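Local coordinates for protein BtGH115A (Bacteroides thetaiotaomicron, PDB 5BY3) that acts as a family GH115 4-O-methyl-alpha-glucuronidase with specificity for decorated arabinogalactans, at residues L44-R49 / L203-A208; D112-A117 / G236-A241; R194-I199 / K226-A231; Y211-H216 / L220-T225; A252-I257 / E277-E282. One frame throughout, in Å; residues are numbered along the deposited sequence.

Contact 1. Residues L44-R49 / L203-A208; sequences LDLLSR and LLRLRA
Leu-46 on helix 38-55 faces Arg-205 at the end of helix 193-205 with their CA atoms 9.2 Å apart, so the two backbones meet through side chains alone. Helix 193-205 belongs to the TIM-barrel part of the enzyme, and helix 38-55 packs with the mixed sheet of the preceding domain, so the contact joins the two. Its apolar part is small: Leu-46 CD1 lies 4.4 Å from Leu-204 CD1. The other methyl, Leu-46 CD2, does more, standing 3.5 Å from Arg-205 NH2 while also resting over the centre of the Arg-49 guanidinium. Arg-205 gets there on a chain extended from CG to NE. The two guanidinium planes are turned 60° apart, and Arg-49 NH2 comes to the edge of the Arg-205 group at 3.8 Å. Both arginines share the carboxylate of Glu-133, which brings the two cations together; Arg-49 also pairs with Glu-201 and Arg-205 with Asp-50. Just beyond, helix 193-205 ends in a Schellman motif at Arg-207, whose positive phi turns the chain away: Ala-208 N bonds back to Leu-203 O at 2.8 Å and Arg-207 N to Leu-204 O at 2.9 Å.

Contact 2. Residues D112-A117 / G236-A241; sequences DSHGTA and GIFMGA
His-114 is aimed at Gly-236 by a first torsion of -80°, which puts CG beside the backbone N and opposite the carbonyl carbon, and a chi2 of 74° sets the plane of the ring, so that the N-H of NE2 points at the carbonyl oxygen. NE2 donates to Gly-236 O in a nearly straight bond, 169° at the hydrogen, with the oxygen close to the ring plane. The modelled separation of NE2 and Gly-236 O, 2.4 Å, is very short, and its exact value is doubtful. Gly-236, with positive phi, leads from helix 228-235 into strand 238-239 of the TIM barrel, and a CB there would stand about 3.1 Å from His-114 NE2. The Phe-238 ring lies obliquely to the imidazole, centroids 5.9 Å apart, and Tyr-162 meets the phenyl ring edge-to-face. His-114 sits in the first turn of helix 113-126, where Asp-112 is the N-cap: its OD1 accepts from Gly-115 N at 2.9 Å. With an alanine at His-114, the Gly-236 carbonyl would probably lose this donor and the link between helix 113-126 and the barrel would be weakened. Because a backbone carbonyl can only accept, NE2 is probably the protonated nitrogen, which leaves the state of ND1 open.

Contact 3. Residues R194-I199 / K226-A231; sequences RTNERI and KGNREA
Glu-197 and Ala-231 bring together helices 193-205 and 228-235, the helices that precede and follow strand 210-212 in the TIM barrel. From Glu-197 CB, 5.3 Å from Ala-231 CB, the chain turns beside its own backbone N (chi1 -64°), and CG reaches the alanine methyl at 4.0 Å. Past CG it runs extended to CD, which lies at the edge of the Arg-194 guanidinium, in its plane. OE1 accepts the N-H of Arg-194 NE at 2.8 Å, approached on its syn side but 35° out of the carboxylate plane; OE2 receives a weak bond from Arg-194 NH2 at 3.2 Å. Replacing Glu-197 by an alanine would probably leave Arg-194 without this salt-bridge mate, its guanidinium set free to turn, and thin the cover over Ala-231. Beside this pair Asn-196 crosses Asn-228, one turn before Ala-231, at about a right angle, amide planes 65° apart. Asn-196 ND2 is given to Gly-192 O, and at 3.4 Å from Asn-228 OD1 its angle is too poor for a hydrogen bond.

Contact 4. Residues Y211-H216 / L220-T225; sequences YWPAMH and LPFFLT
Apolar packing of Pro-213 and Tyr-211 against Phe-222 folds the loop that follows strand 210-212 back onto the end of that strand, in the buried interior. The closest approach is between Pro-213 CB and Phe-222 CB, 3.6 Å, with Pro-213 CG also near the phenylalanine CB. The two side chains cross at about a right angle, and the proline meets the root of the phenyl group. Phe-222 CG stands anti to its backbone N (chi1 -178°), which sends the ring along past the proline until CE1 comes within 4.3 Å of Tyr-211 CE2, at the edge of the tyrosine ring. Pro-213 CA in turn sits over one face of that ring, toward its rim. Strand 210-212 is the second of the eight parallel strands of the TIM barrel, counted from 162-166, and residues 220-225 belong to the beta-alpha loop at its C-terminal end, the end where active sites of this fold lie. Met-239 of the neighbouring strand touches both Pro-213 and Phe-222. Farther along, a water lies 2.6 Å from Ala-214 O and 2.8 Å from Leu-220 O, bridging the two carbonyls, although more acceptors surround it than it has protons. The short 3-10 segment 222-223 is tied by Pro-221 O, which accepts from Leu-224 N and, at 2.9 Å, from Thr-225 OG1, the two donors arriving from opposite faces of its plane.

Contact 5. Residues A252-I257 / E277-E282; sequences AGEWKI and EDRVKE
Glu-254 and Arg-279 meet with carboxylate and guanidinium nearly coplanar, their planes 10° apart, in a two-pronged salt bridge between helices 251-258 and 265-283, which follow strand 238-239 of the TIM barrel. Arg-279 NH1 bonds to Glu-254 OE1 at 2.8 Å and 164°, taking the syn lone pair. Arg-279 NH2 points at Glu-254 OE2 less straight, and the modelled 2.4 Å between them is so short that its value is doubtful. Glu-254 arrives on an extended chain, whereas Arg-279, its CG anti to the backbone N (chi1 166°), folds at chi2 and chi3 and presents its end edge-on. The third nitrogen, Arg-279 NE, turns to Glu-282 OE2 at 2.8 Å, meeting it on the anti side and completing a salt-bridge network of the three residues. Arg-258 also pairs with Glu-254 OE2, and the backbone N of Asn-250 reaches Glu-254 OE1. All three guanidinium nitrogens have acceptors, which fixes the rotation of the group, and the buried Glu-254, paired with two arginines, is likely to remain ionised.

Overall arrangement
The five contacts run from the N-terminal domain, through contacts 1 and 2, into the first part of the TIM barrel. Helix 193-205 serves contacts 1 and 3, where Arg-49 NH2 and Arg-198 NH1 come within 3.4 Å, Glu-201 pairing with both. Contacts 2 and 4 share the barrel sheet: strands 238-239 and 210-212 are neighbours, with Phe-238 O 2.9 Å from Tyr-211 N. Contact 4 lies about 10 Å from contact 3 and 11 Å from contact 5, centre to centre, and touches both; Phe-223 CB packs 3.4 Å from Arg-279 CZ. The nickel ion, at Leu-404 and Asp-436, is about 14 Å from the Tyr-211 side chain.

Contact 1. Residues L44-R49 / L203-A208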
# COMPACT_ATOMS: atom_id res chain seq x y z
N LEU A 44 -25.14 -3.67 9.45
CA LEU A 44 -26.48 -4.06 9.13
C LEU A 44 -27.08 -3.16 8.04
O LEU A 44 -27.58 -3.68 7.05
CB LEU A 44 -27.34 -4.10 10.37
CG LEU A 44 -27.31 -5.48 11.02
CD1 LEU A 44 -28.25 -5.49 12.20
CD2 LEU A 44 -27.71 -6.55 10.03
N ASP A 45 -27.00 -1.84 8.21
CA ASP A 45 -27.45 -0.89 7.18
C ASP A 45 -26.80 -1.19 5.82
O ASP A 45 -27.50 -1.24 4.78
CB ASP A 45 -27.20 0.57 7.60
CG ASP A 45 -28.17 1.07 8.67
OD1 ASP A 45 -29.09 0.34 9.11
OD2 ASP A 45 -28.02 2.24 9.08
N LEU A 46 -25.49 -1.42 5.85
CA LEU A 46 -24.72 -1.71 4.65
C LEU A 46 -25.19 -2.99 4.00
O LEU A 46 -25.28 -3.05 2.80
CB LEU A 46 -23.23 -1.83 4.96
CG LEU A 46 -22.35 -0.62 4.71
CD1 LEU A 46 -20.90 -1.00 4.97
CD2 LEU A 46 -22.55 -0.06 3.30
N LEU A 47 -25.52 -4.01 4.80
CA LEU A 47 -26.01 -5.27 4.23
C LEU A 47 -27.38 -5.11 3.58
O LEU A 47 -27.66 -5.68 2.52
CB LEU A 47 -26.02 -6.41 5.27
CG LEU A 47 -26.56 -7.77 4.83
CD1 LEU A 47 -25.66 -8.51 3.86
CD2 LEU A 47 -26.77 -8.64 6.04
N SER A 48 -28.22 -4.32 4.23
CA SER A 48 -29.58 -4.10 3.80
C SER A 48 -29.53 -3.42 2.47
O SER A 48 -30.26 -3.81 1.55
CB SER A 48 -30.34 -3.22 4.79
OG SER A 48 -30.22 -3.80 6.05
N ARG A 49 -28.67 -2.41 2.40
CA ARG A 49 -28.38 -1.74 1.13
C ARG A 49 -28.03 -2.76 0.01
O ARG A 49 -28.50 -2.63 -1.11
CB ARG A 49 -27.28 -0.72 1.35
CG ARG A 49 -27.03 0.17 0.17
CD ARG A 49 -26.22 1.36 0.64
NE ARG A 49 -24.83 1.25 0.25
CZ ARG A 49 -23.86 2.03 0.71
NH1 ARG A 49 -24.10 2.98 1.61
NH2 ARG A 49 -22.62 1.85 0.27
N LEU A 203 -13.55 0.89 4.38
CA LEU A 203 -12.67 0.17 5.32
C LEU A 203 -13.37 -1.02 5.91
O LEU A 203 -12.80 -2.09 5.99
CB LEU A 203 -12.16 1.09 6.42
CG LEU A 203 -11.27 2.25 5.99
CD1 LEU A 203 -10.96 3.12 7.19
CD2 LEU A 203 -9.99 1.80 5.29
N LEU A 204 -14.64 -0.85 6.26
CA LEU A 204 -15.47 -1.97 6.70
C LEU A 204 -15.50 -3.10 5.69
O LEU A 204 -15.21 -4.27 6.01
CB LEU A 204 -16.90 -1.48 7.02
CG LEU A 204 -17.16 -0.60 8.26
CD1 LEU A 204 -18.63 -0.55 8.66
CD2 LEU A 204 -16.32 -0.99 9.47
N ARG A 205 -15.77 -2.74 4.43
CA ARG A 205 -15.86 -3.75 3.37
C ARG A 205 -14.51 -4.40 3.10
O ARG A 205 -14.47 -5.52 2.59
CB ARG A 205 -16.38 -3.12 2.09
CG ARG A 205 -17.83 -2.77 2.08
CD ARG A 205 -18.19 -2.36 0.64
NE ARG A 205 -19.54 -1.81 0.46
CZ ARG A 205 -20.67 -2.49 0.63
NH1 ARG A 205 -20.65 -3.76 1.04
NH2 ARG A 205 -21.85 -1.89 0.42
N LEU A 206 -13.42 -3.68 3.39
CA LEU A 206 -12.07 -4.22 3.29
C LEU A 206 -11.59 -4.95 4.56
O LEU A 206 -10.46 -5.49 4.59
CB LEU A 206 -11.09 -3.11 2.88
CG LEU A 206 -11.16 -2.53 1.47
CD1 LEU A 206 -10.34 -1.26 1.39
CD2 LEU A 206 -10.72 -3.55 0.43
N ARG A 207 -12.45 -4.97 5.58
CA ARG A 207 -12.19 -5.50 6.96
C ARG A 207 -11.06 -4.78 7.68
O ARG A 207 -10.37 -5.38 8.48
CB ARG A 207 -11.95 -7.02 7.02
CG ARG A 207 -12.93 -7.93 6.29
CD ARG A 207 -12.29 -8.37 4.98
NE ARG A 207 -12.82 -9.66 4.55
CZ ARG A 207 -12.26 -10.49 3.69
NH1 ARG A 207 -11.08 -10.24 3.11
NH2 ARG A 207 -12.90 -11.61 3.44
N ALA A 208 -10.85 -3.52 7.36
CA ALA A 208 -9.84 -2.70 7.99
C ALA A 208 -10.54 -2.08 9.19
O ALA A 208 -11.79 -1.96 9.21
CB ALA A 208 -9.36 -1.63 7.02

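Contact 2. Residues D112-A117 / G236-A241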
# COMPACT_ATOMS: atom_id res chain seq x y z
N ASP A 112 -16.47 -10.53 19.27
CA ASP A 112 -16.60 -9.17 19.82
C ASP A 112 -17.45 -8.36 18.82
O ASP A 112 -18.02 -8.95 17.92
CB ASP A 112 -15.24 -8.53 20.10
CG ASP A 112 -14.25 -8.73 18.97
OD1 ASP A 112 -14.61 -8.47 17.80
OD2 ASP A 112 -13.11 -9.15 19.25
N SER A 113 -17.58 -7.04 19.01
CA SER A 113 -18.44 -6.19 18.17
C SER A 113 -17.92 -6.08 16.72
O SER A 113 -18.70 -6.17 15.77
CB SER A 113 -18.55 -4.79 18.77
OG SER A 113 -18.84 -4.86 20.15
N HIS A 114 -16.61 -5.89 16.57
CA HIS A 114 -16.04 -5.84 15.23
C HIS A 114 -16.22 -7.16 14.50
O HIS A 114 -16.64 -7.18 13.33
CB HIS A 114 -14.60 -5.34 15.29
CG HIS A 114 -14.51 -3.86 15.41
ND1 HIS A 114 -14.80 -3.20 16.58
CD2 HIS A 114 -14.27 -2.89 14.49
CE1 HIS A 114 -14.71 -1.89 16.39
NE2 HIS A 114 -14.37 -1.68 15.14
N GLY A 115 -16.02 -8.25 15.23
CA GLY A 115 -16.27 -9.58 14.70
C GLY A 115 -17.68 -9.77 14.17
O GLY A 115 -17.88 -10.35 13.11
N THR A 116 -18.66 -9.29 14.92
CA THR A 116 -20.03 -9.36 14.48
C THR A 116 -20.20 -8.56 13.17
O THR A 116 -20.76 -9.09 12.22
CB THR A 116 -20.96 -8.86 15.60
OG1 THR A 116 -20.68 -9.61 16.78
CG2 THR A 116 -22.44 -9.02 15.24
N ALA A 117 -19.67 -7.33 13.14
CA ALA A 117 -19.71 -6.48 11.94
C ALA A 117 -19.14 -7.19 10.71
O ALA A 117 -19.76 -7.17 9.63
CB ALA A 117 -18.97 -5.17 12.19
N GLY A 236 -16.97 2.62 13.93
CA GLY A 236 -16.13 1.75 14.80
C GLY A 236 -14.69 1.66 14.34
O GLY A 236 -14.09 0.58 14.37
N ILE A 237 -14.14 2.80 13.91
CA ILE A 237 -12.82 2.90 13.31
C ILE A 237 -11.89 3.49 14.35
O ILE A 237 -12.17 4.52 14.95
CB ILE A 237 -12.85 3.88 12.09
CG1 ILE A 237 -13.77 3.38 10.94
CG2 ILE A 237 -11.44 4.27 11.63
CD1 ILE A 237 -13.42 2.04 10.29
N PHE A 238 -10.74 2.86 14.55
CA PHE A 238 -9.74 3.42 15.41
C PHE A 238 -9.16 4.59 14.69
O PHE A 238 -8.65 4.46 13.58
CB PHE A 238 -8.72 2.35 15.79
CG PHE A 238 -9.28 1.30 16.70
CD1 PHE A 238 -10.12 0.30 16.20
CD2 PHE A 238 -9.01 1.34 18.08
CE1 PHE A 238 -10.68 -0.67 17.06
CE2 PHE A 238 -9.57 0.37 18.94
CZ PHE A 238 -10.41 -0.64 18.43
N MSE A 239 -9.30 5.77 15.29
CA MSE A 239 -8.56 6.94 14.84
C MSE A 239 -7.16 6.80 15.40
O MSE A 239 -6.97 6.60 16.62
CB MSE A 239 -9.24 8.22 15.33
CG MSE A 239 -10.69 8.37 14.87
SE MSE A 239 -10.71 8.21 12.89
CE MSE A 239 -9.52 9.69 12.36
N GLY A 240 -6.20 6.80 14.48
CA GLY A 240 -4.77 6.82 14.75
C GLY A 240 -4.27 8.04 14.02
O GLY A 240 -5.08 8.78 13.48
N ALA A 241 -2.95 8.26 13.99
CA ALA A 241 -2.35 9.39 13.24
C ALA A 241 -0.88 9.12 13.08
O ALA A 241 -0.39 8.17 13.66
CB ALA A 241 -2.59 10.74 13.93

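Contact 3. Residues R194-I199 / K226-A231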
# COMPACT_ATOMS: atom_id res chain seq x y z
N ARG A 194 -19.73 13.40 5.79
CA ARG A 194 -20.29 12.57 4.71
C ARG A 194 -19.18 11.86 3.90
O ARG A 194 -19.24 10.65 3.68
CB ARG A 194 -21.29 13.36 3.83
CG ARG A 194 -22.76 12.92 3.93
CD ARG A 194 -23.50 13.49 5.13
NE ARG A 194 -23.21 12.76 6.37
CZ ARG A 194 -23.28 13.27 7.61
NH1 ARG A 194 -23.63 14.54 7.81
NH2 ARG A 194 -22.97 12.51 8.66
N THR A 195 -18.12 12.58 3.55
CA THR A 195 -16.95 11.93 2.94
C THR A 195 -16.34 10.81 3.83
O THR A 195 -16.06 9.70 3.34
CB THR A 195 -15.91 12.97 2.56
OG1 THR A 195 -16.56 14.02 1.83
CG2 THR A 195 -14.79 12.34 1.74
N ASN A 196 -16.21 11.07 5.12
CA ASN A 196 -15.64 10.08 6.04
C ASN A 196 -16.48 8.80 6.20
O ASN A 196 -15.94 7.69 6.19
CB ASN A 196 -15.22 10.72 7.37
CG ASN A 196 -13.90 11.47 7.25
OD1 ASN A 196 -12.82 10.86 7.29
ND2 ASN A 196 -13.97 12.79 7.08
N GLU A 197 -17.81 8.96 6.28
CA GLU A 197 -18.70 7.80 6.26
C GLU A 197 -18.45 6.92 5.02
O GLU A 197 -18.44 5.68 5.13
CB GLU A 197 -20.15 8.22 6.37
CG GLU A 197 -20.46 8.90 7.70
CD GLU A 197 -21.86 9.51 7.76
OE1 GLU A 197 -22.26 10.19 6.77
OE2 GLU A 197 -22.53 9.33 8.80
N ARG A 198 -18.24 7.55 3.86
CA ARG A 198 -17.87 6.84 2.64
C ARG A 198 -16.54 6.08 2.75
O ARG A 198 -16.48 4.92 2.34
CB ARG A 198 -17.84 7.77 1.43
CG ARG A 198 -19.22 8.06 0.84
CD ARG A 198 -20.00 6.83 0.38
NE ARG A 198 -21.27 7.27 -0.19
CZ ARG A 198 -22.26 6.51 -0.65
NH1 ARG A 198 -22.24 5.16 -0.62
NH2 ARG A 198 -23.33 7.13 -1.14
N ILE A 199 -15.50 6.72 3.29
CA ILE A 199 -14.22 6.07 3.56
C ILE A 199 -14.37 4.91 4.54
O ILE A 199 -13.84 3.80 4.29
CB ILE A 199 -13.16 7.07 4.05
CG1 ILE A 199 -13.01 8.20 3.00
CG2 ILE A 199 -11.84 6.35 4.28
CD1 ILE A 199 -12.10 9.35 3.41
N LYS A 226 -16.58 19.32 12.41
CA LYS A 226 -17.81 18.91 13.04
C LYS A 226 -18.42 17.67 12.33
O LYS A 226 -18.65 17.67 11.12
CB LYS A 226 -18.77 20.12 13.11
CG LYS A 226 -20.20 19.84 13.53
CD LYS A 226 -20.35 19.82 15.04
CE LYS A 226 -21.80 20.09 15.43
NZ LYS A 226 -22.17 19.22 16.58
N GLY A 227 -18.64 16.62 13.12
CA GLY A 227 -19.24 15.37 12.64
C GLY A 227 -18.28 14.20 12.61
O GLY A 227 -18.65 13.05 12.92
N ASN A 228 -17.03 14.52 12.28
CA ASN A 228 -16.01 13.53 11.92
C ASN A 228 -15.76 12.52 13.02
O ASN A 228 -15.81 11.30 12.77
CB ASN A 228 -14.72 14.23 11.49
CG ASN A 228 -14.75 14.72 10.05
OD1 ASN A 228 -13.72 15.13 9.52
ND2 ASN A 228 -15.92 14.66 9.40
N ARG A 229 -15.52 13.03 14.23
CA ARG A 229 -15.27 12.22 15.41
C ARG A 229 -16.45 11.25 15.69
O ARG A 229 -16.25 10.02 15.87
CB ARG A 229 -14.99 13.16 16.58
CG ARG A 229 -14.59 12.51 17.88
CD ARG A 229 -14.52 13.53 19.02
NE ARG A 229 -15.75 14.29 19.17
CZ ARG A 229 -16.84 13.86 19.81
NH1 ARG A 229 -16.86 12.66 20.38
NH2 ARG A 229 -17.92 14.64 19.88
N GLU A 230 -17.67 11.79 15.65
CA GLU A 230 -18.91 11.00 15.83
C GLU A 230 -19.17 9.97 14.70
O GLU A 230 -19.65 8.85 14.97
CB GLU A 230 -20.12 11.93 16.02
CG GLU A 230 -20.01 12.87 17.24
CD GLU A 230 -19.60 14.33 16.90
OE1 GLU A 230 -18.62 14.59 16.14
OE2 GLU A 230 -20.29 15.24 17.43
N ALA A 231 -18.80 10.34 13.46
CA ALA A 231 -18.86 9.41 12.30
C ALA A 231 -17.94 8.19 12.52
O ALA A 231 -18.31 7.05 12.25
CB ALA A 231 -18.50 10.13 11.01

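Contact 4. Residues Y211-H216 / L220-T225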
# COMPACT_ATOMS: atom_id res chain seq x y z
N TYR A 211 -7.77 4.16 10.86
CA TYR A 211 -7.68 5.26 9.91
C TYR A 211 -6.74 6.32 10.42
O TYR A 211 -6.80 6.67 11.59
CB TYR A 211 -9.08 5.89 9.71
CG TYR A 211 -9.19 7.07 8.75
CD1 TYR A 211 -8.56 7.07 7.51
CD2 TYR A 211 -10.00 8.17 9.07
CE1 TYR A 211 -8.68 8.16 6.65
CE2 TYR A 211 -10.15 9.23 8.22
CZ TYR A 211 -9.48 9.23 7.00
OH TYR A 211 -9.62 10.32 6.13
N TRP A 212 -5.84 6.79 9.56
CA TRP A 212 -5.08 8.01 9.81
C TRP A 212 -5.66 9.05 8.86
O TRP A 212 -5.46 8.96 7.67
CB TRP A 212 -3.59 7.82 9.54
CG TRP A 212 -2.84 6.88 10.47
CD1 TRP A 212 -3.35 6.11 11.50
CD2 TRP A 212 -1.44 6.60 10.42
NE1 TRP A 212 -2.33 5.39 12.10
CE2 TRP A 212 -1.16 5.66 11.45
CE3 TRP A 212 -0.38 7.06 9.61
CZ2 TRP A 212 0.13 5.19 11.68
CZ3 TRP A 212 0.89 6.59 9.84
CH2 TRP A 212 1.14 5.68 10.86
N PRO A 213 -6.41 10.03 9.40
CA PRO A 213 -7.12 11.00 8.55
C PRO A 213 -6.16 11.90 7.79
O PRO A 213 -5.00 11.95 8.17
CB PRO A 213 -7.89 11.83 9.57
CG PRO A 213 -7.04 11.78 10.81
CD PRO A 213 -6.48 10.39 10.83
N ALA A 214 -6.62 12.59 6.73
CA ALA A 214 -5.83 13.64 6.00
C ALA A 214 -5.40 14.70 6.98
O ALA A 214 -6.16 15.02 7.89
CB ALA A 214 -6.66 14.30 4.91
N MSE A 215 -4.23 15.28 6.76
CA MSE A 215 -3.64 16.14 7.78
C MSE A 215 -2.70 17.14 7.19
O MSE A 215 -1.98 17.83 7.91
CB MSE A 215 -2.92 15.27 8.84
CG MSE A 215 -1.86 14.27 8.37
SE MSE A 215 -0.25 15.11 7.62
CE MSE A 215 0.91 15.21 9.21
N HIS A 216 -2.67 17.20 5.87
CA HIS A 216 -1.86 18.21 5.20
C HIS A 216 -2.37 19.61 5.54
O HIS A 216 -3.56 19.80 5.76
CB HIS A 216 -1.86 17.96 3.69
CG HIS A 216 -0.66 17.19 3.23
ND1 HIS A 216 -0.14 17.32 1.95
CD2 HIS A 216 0.15 16.32 3.88
CE1 HIS A 216 0.93 16.55 1.84
NE2 HIS A 216 1.13 15.94 2.99
N LEU A 220 -8.57 20.78 6.63
CA LEU A 220 -9.08 20.97 7.99
C LEU A 220 -8.77 19.75 8.87
O LEU A 220 -9.23 18.64 8.55
CB LEU A 220 -10.59 21.23 8.01
CG LEU A 220 -11.11 21.83 9.33
CD1 LEU A 220 -10.65 23.28 9.51
CD2 LEU A 220 -12.64 21.71 9.45
N PRO A 221 -8.02 19.94 9.97
CA PRO A 221 -7.78 18.77 10.84
C PRO A 221 -9.05 18.04 11.23
O PRO A 221 -10.08 18.66 11.53
CB PRO A 221 -7.07 19.38 12.05
CG PRO A 221 -6.29 20.51 11.44
CD PRO A 221 -7.18 21.09 10.38
N PHE A 222 -8.95 16.72 11.19
CA PHE A 222 -10.05 15.82 11.41
C PHE A 222 -10.88 16.18 12.62
O PHE A 222 -12.11 16.28 12.52
CB PHE A 222 -9.53 14.40 11.57
CG PHE A 222 -10.60 13.38 11.76
CD1 PHE A 222 -11.30 12.88 10.69
CD2 PHE A 222 -10.91 12.91 13.04
CE1 PHE A 222 -12.28 11.92 10.87
CE2 PHE A 222 -11.90 11.95 13.23
CZ PHE A 222 -12.59 11.46 12.13
N PHE A 223 -10.21 16.35 13.76
CA PHE A 223 -10.88 16.48 15.05
C PHE A 223 -11.38 17.89 15.33
O PHE A 223 -12.03 18.15 16.35
CB PHE A 223 -9.96 16.00 16.15
CG PHE A 223 -9.89 14.51 16.30
CD1 PHE A 223 -11.02 13.78 16.70
CD2 PHE A 223 -8.68 13.84 16.13
CE1 PHE A 223 -10.96 12.40 16.88
CE2 PHE A 223 -8.61 12.46 16.32
CZ PHE A 223 -9.75 11.74 16.70
N LEU A 224 -11.05 18.79 14.40
CA LEU A 224 -11.57 20.15 14.34
C LEU A 224 -12.66 20.29 13.28
O LEU A 224 -12.97 21.40 12.86
CB LEU A 224 -10.42 21.14 14.02
CG LEU A 224 -9.42 21.33 15.16
CD1 LEU A 224 -8.49 22.51 14.88
CD2 LEU A 224 -10.19 21.53 16.46
N THR A 225 -13.22 19.15 12.85
CA THR A 225 -14.26 19.13 11.82
C THR A 225 -15.49 18.58 12.50
O THR A 225 -15.44 17.51 13.10
CB THR A 225 -13.89 18.25 10.59
OG1 THR A 225 -12.61 18.64 10.08
CG2 THR A 225 -14.96 18.35 9.48
O HOH W 1 -8.56 15.93 8.15

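Contact 5. Residues A252-I257 / E277-E282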
# COMPACT_ATOMS: atom_id res chain seq x y z
N ALA A 252 0.56 19.77 12.33
CA ALA A 252 0.62 20.39 10.98
C ALA A 252 -0.43 21.45 10.73
O ALA A 252 -0.09 22.57 10.36
CB ALA A 252 0.60 19.33 9.88
N GLY A 253 -1.69 21.10 11.00
CA GLY A 253 -2.83 22.00 10.86
C GLY A 253 -3.28 22.71 12.13
O GLY A 253 -3.65 23.88 12.08
N GLU A 254 -3.23 22.01 13.27
CA GLU A 254 -3.83 22.49 14.55
C GLU A 254 -2.95 23.44 15.32
O GLU A 254 -3.48 24.34 15.93
CB GLU A 254 -4.24 21.35 15.51
CG GLU A 254 -5.38 20.50 14.99
CD GLU A 254 -5.80 19.44 15.97
OE1 GLU A 254 -5.29 18.29 15.92
OE2 GLU A 254 -6.66 19.76 16.79
N TRP A 255 -1.63 23.23 15.31
CA TRP A 255 -0.73 24.05 16.10
C TRP A 255 -0.83 25.56 15.86
O TRP A 255 -0.76 26.37 16.81
CB TRP A 255 0.72 23.59 16.02
CG TRP A 255 1.58 24.39 16.96
CD1 TRP A 255 2.43 25.41 16.64
CD2 TRP A 255 1.62 24.28 18.40
NE1 TRP A 255 3.01 25.92 17.77
CE2 TRP A 255 2.54 25.25 18.87
CE3 TRP A 255 0.98 23.44 19.33
CZ2 TRP A 255 2.85 25.41 20.22
CZ3 TRP A 255 1.28 23.61 20.69
CH2 TRP A 255 2.21 24.59 21.12
N LYS A 256 -0.99 25.95 14.60
CA LYS A 256 -1.15 27.36 14.28
C LYS A 256 -2.56 27.87 14.64
O LYS A 256 -2.76 29.07 14.71
CB LYS A 256 -0.74 27.66 12.83
CG LYS A 256 -1.80 27.42 11.75
CD LYS A 256 -1.60 26.09 11.03
CE LYS A 256 -0.72 26.22 9.78
NZ LYS A 256 -0.65 24.95 9.00
N ILE A 257 -3.53 26.97 14.84
CA ILE A 257 -4.91 27.34 15.22
C ILE A 257 -5.14 27.49 16.76
O ILE A 257 -5.83 28.42 17.19
CB ILE A 257 -5.95 26.37 14.60
CG1 ILE A 257 -6.09 26.56 13.08
CG2 ILE A 257 -7.33 26.50 15.25
CD1 ILE A 257 -6.60 25.32 12.34
N GLU A 277 -3.42 17.87 25.83
CA GLU A 277 -4.41 17.61 26.89
C GLU A 277 -5.85 17.88 26.49
O GLU A 277 -6.72 17.05 26.73
CB GLU A 277 -4.08 18.41 28.15
CG GLU A 277 -5.17 18.40 29.22
CD GLU A 277 -4.83 19.25 30.42
OE1 GLU A 277 -4.55 18.67 31.51
OE2 GLU A 277 -4.82 20.50 30.26
N ASP A 278 -6.09 19.03 25.88
CA ASP A 278 -7.46 19.40 25.53
C ASP A 278 -8.08 18.32 24.66
O ASP A 278 -9.27 18.01 24.80
CB ASP A 278 -7.46 20.74 24.81
CG ASP A 278 -6.97 21.89 25.69
OD1 ASP A 278 -6.81 21.66 26.91
OD2 ASP A 278 -6.77 23.01 25.14
N ARG A 279 -7.24 17.74 23.79
CA ARG A 279 -7.63 16.75 22.80
C ARG A 279 -7.90 15.38 23.44
O ARG A 279 -8.94 14.81 23.20
CB ARG A 279 -6.54 16.65 21.72
CG ARG A 279 -6.61 15.43 20.80
CD ARG A 279 -7.88 15.37 19.94
NE ARG A 279 -8.33 16.67 19.46
CZ ARG A 279 -7.80 17.31 18.44
NH1 ARG A 279 -6.78 16.79 17.76
NH2 ARG A 279 -8.29 18.48 18.08
N VAL A 280 -6.95 14.88 24.22
CA VAL A 280 -7.14 13.67 25.02
C VAL A 280 -8.44 13.73 25.85
O VAL A 280 -9.12 12.73 25.97
CB VAL A 280 -5.93 13.40 25.92
CG1 VAL A 280 -5.99 12.03 26.56
CG2 VAL A 280 -4.65 13.54 25.12
N LYS A 281 -8.79 14.92 26.38
CA LYS A 281 -10.04 15.17 27.11
C LYS A 281 -11.27 14.85 26.27
O LYS A 281 -12.15 14.11 26.72
CB LYS A 281 -10.13 16.62 27.61
CG LYS A 281 -9.41 16.92 28.90
CD LYS A 281 -10.00 18.16 29.56
CE LYS A 281 -9.09 18.70 30.66
NZ LYS A 281 -9.58 19.96 31.30
N GLU A 282 -11.34 15.39 25.05
CA GLU A 282 -12.57 15.27 24.24
C GLU A 282 -12.78 13.92 23.52
O GLU A 282 -13.84 13.68 22.92
CB GLU A 282 -12.66 16.44 23.25
CG GLU A 282 -11.59 16.42 22.19
CD GLU A 282 -11.75 17.51 21.15
OE1 GLU A 282 -12.65 18.37 21.28
OE2 GLU A 282 -10.95 17.51 20.19